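Local coordinates for protein ammonium transporter (Kuenenia stuttgartiensis, PDB 6EU6) that probably senses ammonium at the membrane as the transporter-like part of a sensor histidine kinase and passes the signal on, at residues Glu307-Ile310 and Glu311-Lys315. Sequence-based numbering, arbitrary orientation.
With ZDM (nonyl 4-O-alpha-D-glucopyranosyl-beta-D-glucopyranoside), chain D.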
ATOM      1  N   GLU A 307      12.802   7.492  25.251  1.00 27.98           N
ATOM      2  CA  GLU A 307      13.797   7.183  24.255  1.00 27.61           C
ATOM      3  C   GLU A 307      15.187   7.730  24.673  1.00 29.73           C
ATOM      4  O   GLU A 307      16.194   7.023  24.567  1.00 30.25           O
ATOM      5  CB  GLU A 307      13.378   7.832  22.952  1.00 28.94           C
ATOM      6  CG  GLU A 307      14.384   7.848  21.859  1.00 33.45           C
ATOM      7  CD  GLU A 307      13.901   8.671  20.632  1.00 38.61           C
ATOM      8  OE1 GLU A 307      13.597   9.888  20.702  1.00 37.63           O
ATOM      9  OE2 GLU A 307      13.784   8.066  19.561  1.00 36.20           O
ATOM     10  N   GLY A 308      15.224   8.980  25.159  1.00 29.76           N
ATOM     11  CA  GLY A 308      16.440   9.571  25.651  1.00 31.33           C
ATOM     12  C   GLY A 308      17.011   8.886  26.901  1.00 31.31           C
ATOM     13  O   GLY A 308      18.219   8.734  27.036  1.00 32.69           O
ATOM     14  N   PHE A 309      16.132   8.461  27.793  1.00 33.46           N
ATOM     15  CA  PHE A 309      16.525   7.752  29.038  1.00 32.90           C
ATOM     16  C   PHE A 309      17.199   6.418  28.721  1.00 35.62           C
ATOM     17  O   PHE A 309      18.256   6.022  29.288  1.00 33.90           O
ATOM     18  CB  PHE A 309      15.302   7.593  29.917  1.00 35.76           C
ATOM     19  CG  PHE A 309      15.555   6.881  31.182  1.00 40.88           C
ATOM     20  CD1 PHE A 309      16.104   7.549  32.267  1.00 47.23           C
ATOM     21  CD2 PHE A 309      15.227   5.556  31.308  1.00 42.30           C
ATOM     22  CE1 PHE A 309      16.371   6.882  33.449  1.00 43.56           C
ATOM     23  CE2 PHE A 309      15.501   4.879  32.487  1.00 47.77           C
ATOM     24  CZ  PHE A 309      16.072   5.545  33.546  1.00 44.56           C
ATOM     25  N   ILE A 310      16.650   5.742  27.746  1.00 34.02           N
ATOM     26  CA  ILE A 310      17.093   4.406  27.374  1.00 30.52           C
ATOM     27  C   ILE A 310      18.477   4.536  26.739  1.00 30.47           C
ATOM     28  O   ILE A 310      19.405   3.777  27.007  1.00 31.56           O
ATOM     29  CB  ILE A 310      16.078   3.755  26.408  1.00 30.82           C
ATOM     30  CG1 ILE A 310      14.808   3.363  27.167  1.00 29.54           C
ATOM     31  CG2 ILE A 310      16.723   2.545  25.688  1.00 26.78           C
ATOM     32  CD1 ILE A 310      13.618   3.146  26.232  1.00 30.71           C
ATOM     33  N   GLU A 311      18.580   5.480  25.836  1.00 31.36           N
ATOM     34  CA  GLU A 311      19.798   5.722  25.117  1.00 33.63           C
ATOM     35  C   GLU A 311      20.972   6.236  26.003  1.00 32.40           C
ATOM     36  O   GLU A 311      22.072   5.754  25.876  1.00 33.47           O
ATOM     37  CB  GLU A 311      19.553   6.748  24.037  1.00 33.03           C
ATOM     38  CG  GLU A 311      20.815   7.076  23.262  1.00 38.87           C
ATOM     39  CD  GLU A 311      20.647   8.300  22.375  1.00 45.11           C
ATOM     40  OE1 GLU A 311      19.767   9.115  22.643  1.00 46.37           O
ATOM     41  OE2 GLU A 311      21.426   8.441  21.433  1.00 44.15           O
ATOM     42  N   LYS A 312      20.708   7.217  26.844  1.00 34.74           N
ATOM     43  CA  LYS A 312      21.760   7.990  27.481  1.00 34.68           C
ATOM     44  C   LYS A 312      21.925   7.653  28.973  1.00 36.29           C
ATOM     45  O   LYS A 312      22.979   7.832  29.527  1.00 42.77           O
ATOM     46  CB  LYS A 312      21.434   9.475  27.351  1.00 35.27           C
ATOM     47  CG  LYS A 312      21.542  10.025  25.959  1.00 36.15           C
ATOM     48  CD  LYS A 312      21.174  11.488  26.007  1.00 40.94           C
ATOM     49  CE  LYS A 312      21.702  12.169  24.772  1.00 50.98           C
ATOM     50  NZ  LYS A 312      20.647  12.015  23.764  1.00 58.32           N
ATOM     51  N   THR A 313      20.894   7.150  29.629  1.00 32.84           N
ATOM     52  CA  THR A 313      21.009   6.760  31.008  1.00 32.46           C
ATOM     53  C   THR A 313      21.163   5.263  31.107  1.00 34.74           C
ATOM     54  O   THR A 313      22.091   4.801  31.779  1.00 39.46           O
ATOM     55  CB  THR A 313      19.818   7.225  31.838  1.00 37.47           C
ATOM     56  OG1 THR A 313      19.671   8.618  31.658  1.00 39.83           O
ATOM     57  CG2 THR A 313      20.002   6.900  33.315  1.00 40.28           C
ATOM     58  N   LEU A 314      20.321   4.459  30.464  1.00 31.33           N
ATOM     59  CA  LEU A 314      20.513   3.003  30.559  1.00 31.60           C
ATOM     60  C   LEU A 314      21.642   2.539  29.669  1.00 29.06           C
ATOM     61  O   LEU A 314      22.197   1.446  29.827  1.00 37.02           O
ATOM     62  CB  LEU A 314      19.203   2.271  30.230  1.00 35.79           C
ATOM     63  CG  LEU A 314      18.021   2.600  31.089  1.00 37.33           C
ATOM     64  CD1 LEU A 314      16.861   1.769  30.610  1.00 40.70           C
ATOM     65  CD2 LEU A 314      18.365   2.182  32.488  1.00 46.66           C
ATOM     66  N   LYS A 315      21.989   3.342  28.680  1.00 32.21           N
ATOM     67  CA  LYS A 315      22.990   2.979  27.682  1.00 34.82           C
ATOM     68  C   LYS A 315      22.693   1.685  26.940  1.00 37.61           C
ATOM     69  O   LYS A 315      23.591   0.802  26.703  1.00 34.55           O
ATOM     70  CB  LYS A 315      24.392   3.051  28.294  1.00 43.00           C
ATOM     71  CG  LYS A 315      24.753   4.524  28.524  1.00 45.18           C
ATOM     72  CD  LYS A 315      26.182   4.855  28.247  1.00 53.46           C
ATOM     73  CE  LYS A 315      26.432   6.346  28.154  1.00 53.73           C
ATOM     74  NZ  LYS A 315      25.702   7.167  29.137  1.00 56.42           N
TER
HETATM   75  C1  ZDM D 503      24.794  -0.545  31.572  1.00 79.84           C
HETATM   76  O1  ZDM D 503      29.164   1.073  28.043  1.00 84.78           O
HETATM   77  C2  ZDM D 503      25.980   0.378  31.215  1.00 79.38           C
HETATM   78  O2  ZDM D 503      29.929   4.712  28.029  1.00 73.98           O
HETATM   79  C3  ZDM D 503      26.692   0.242  29.835  1.00 83.48           C
HETATM   80  O3  ZDM D 503      29.232   1.805  31.753  1.00 71.49           O
HETATM   81  C4  ZDM D 503      26.006  -0.783  28.919  1.00 70.50           C
HETATM   82  O4  ZDM D 503      29.464   4.351  30.641  1.00 66.24           O
HETATM   83  C5  ZDM D 503      29.717   1.876  30.404  1.00 81.16           C
HETATM   84  O5  ZDM D 503      25.633  -1.897  29.706  1.00 75.40           O
HETATM   85  C6  ZDM D 503      24.600  -1.809  30.679  1.00 73.33           C
HETATM   86  O6  ZDM D 503      29.854   1.266  25.368  1.00 90.02           O
HETATM   87  C7  ZDM D 503      29.323   3.211  29.784  1.00 78.34           C
HETATM   88  O7  ZDM D 503      28.096  -0.073  29.978  1.00 88.44           O
HETATM   89  C8  ZDM D 503      30.099   3.364  28.497  1.00 82.76           C
HETATM   90  C9  ZDM D 503      29.558   2.334  27.489  1.00 89.48           C
HETATM   91  C10 ZDM D 503      28.995   0.918  29.478  1.00 80.00           C
HETATM   92  C11 ZDM D 503      30.562   1.967  26.403  1.00 87.87           C
HETATM   93  O16 ZDM D 503      23.390  -2.166  29.964  1.00 68.99           O
HETATM   94  C18 ZDM D 503      22.053  -1.843  30.348  1.00 59.20           C
HETATM   95  C19 ZDM D 503      21.656  -2.379  31.707  1.00 60.17           C
HETATM   96  C22 ZDM D 503      20.233  -2.911  31.739  1.00 62.94           C
HETATM   97  C25 ZDM D 503      19.303  -2.076  32.595  1.00 67.26           C
HETATM   98  C28 ZDM D 503      17.823  -2.460  32.451  1.00 67.58           C
HETATM   99  C31 ZDM D 503      17.381  -3.529  33.436  1.00 68.41           C
HETATM  100  C34 ZDM D 503      15.899  -3.466  33.732  1.00 69.36           C
HETATM  101  O49 ZDM D 503      23.651   0.297  31.815  1.00 80.42           O
HETATM  102  O55 ZDM D 503      26.907   0.157  32.263  1.00 81.19           O
HETATM  103  C57 ZDM D 503      26.935  -1.316  27.819  1.00 69.20           C
HETATM  104  O61 ZDM D 503      27.284  -0.239  26.949  1.00 67.64           O
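The phenyl ring of Phe309 lies against Thr313 and Leu314, one turn further along, and meets both obliquely. With CG anti to the backbone N (chi1 179°), the ring stands out from the helix, and Thr313 and Leu314 of the following turn pack against it: its CE1 atom lies 3.6 Å from Thr313 CG2, while CE2, across the ring, is 3.7 Å from Leu314 CG and touches both methyls of that leucine. Leu314 CD1 also approaches Ile310 CG1, at 4.3 Å, on the buried side where Ile310 packs on helix 322-340. The contact lies at the C-terminal end of helix 289-312 in the ammonium transporter fold, where the backbone pattern changes. Phe309 O accepts two bonds, from Thr313 N, well above the carbonyl plane, and from Leu314 N at 2.8 Å, nearly along the C=O axis. Lys315 then leaves helical geometry with positive phi (56°). Its side chain, bent at chi2 and chi4, folds back to place NZ 2.8 Å from Lys312 O, adding a donor at the helix end. Lys312 NZ in turn bridges to Glu311 OE1 at 3.2 Å from above the carboxylate plane, and Lys191 pairs with Glu311 OE2. On the detergent side, the maltoside hydroxyl O49 donates to Leu314 O at 2.7 Å, and the Lys315 CB and CD carbons lie alongside the sugars.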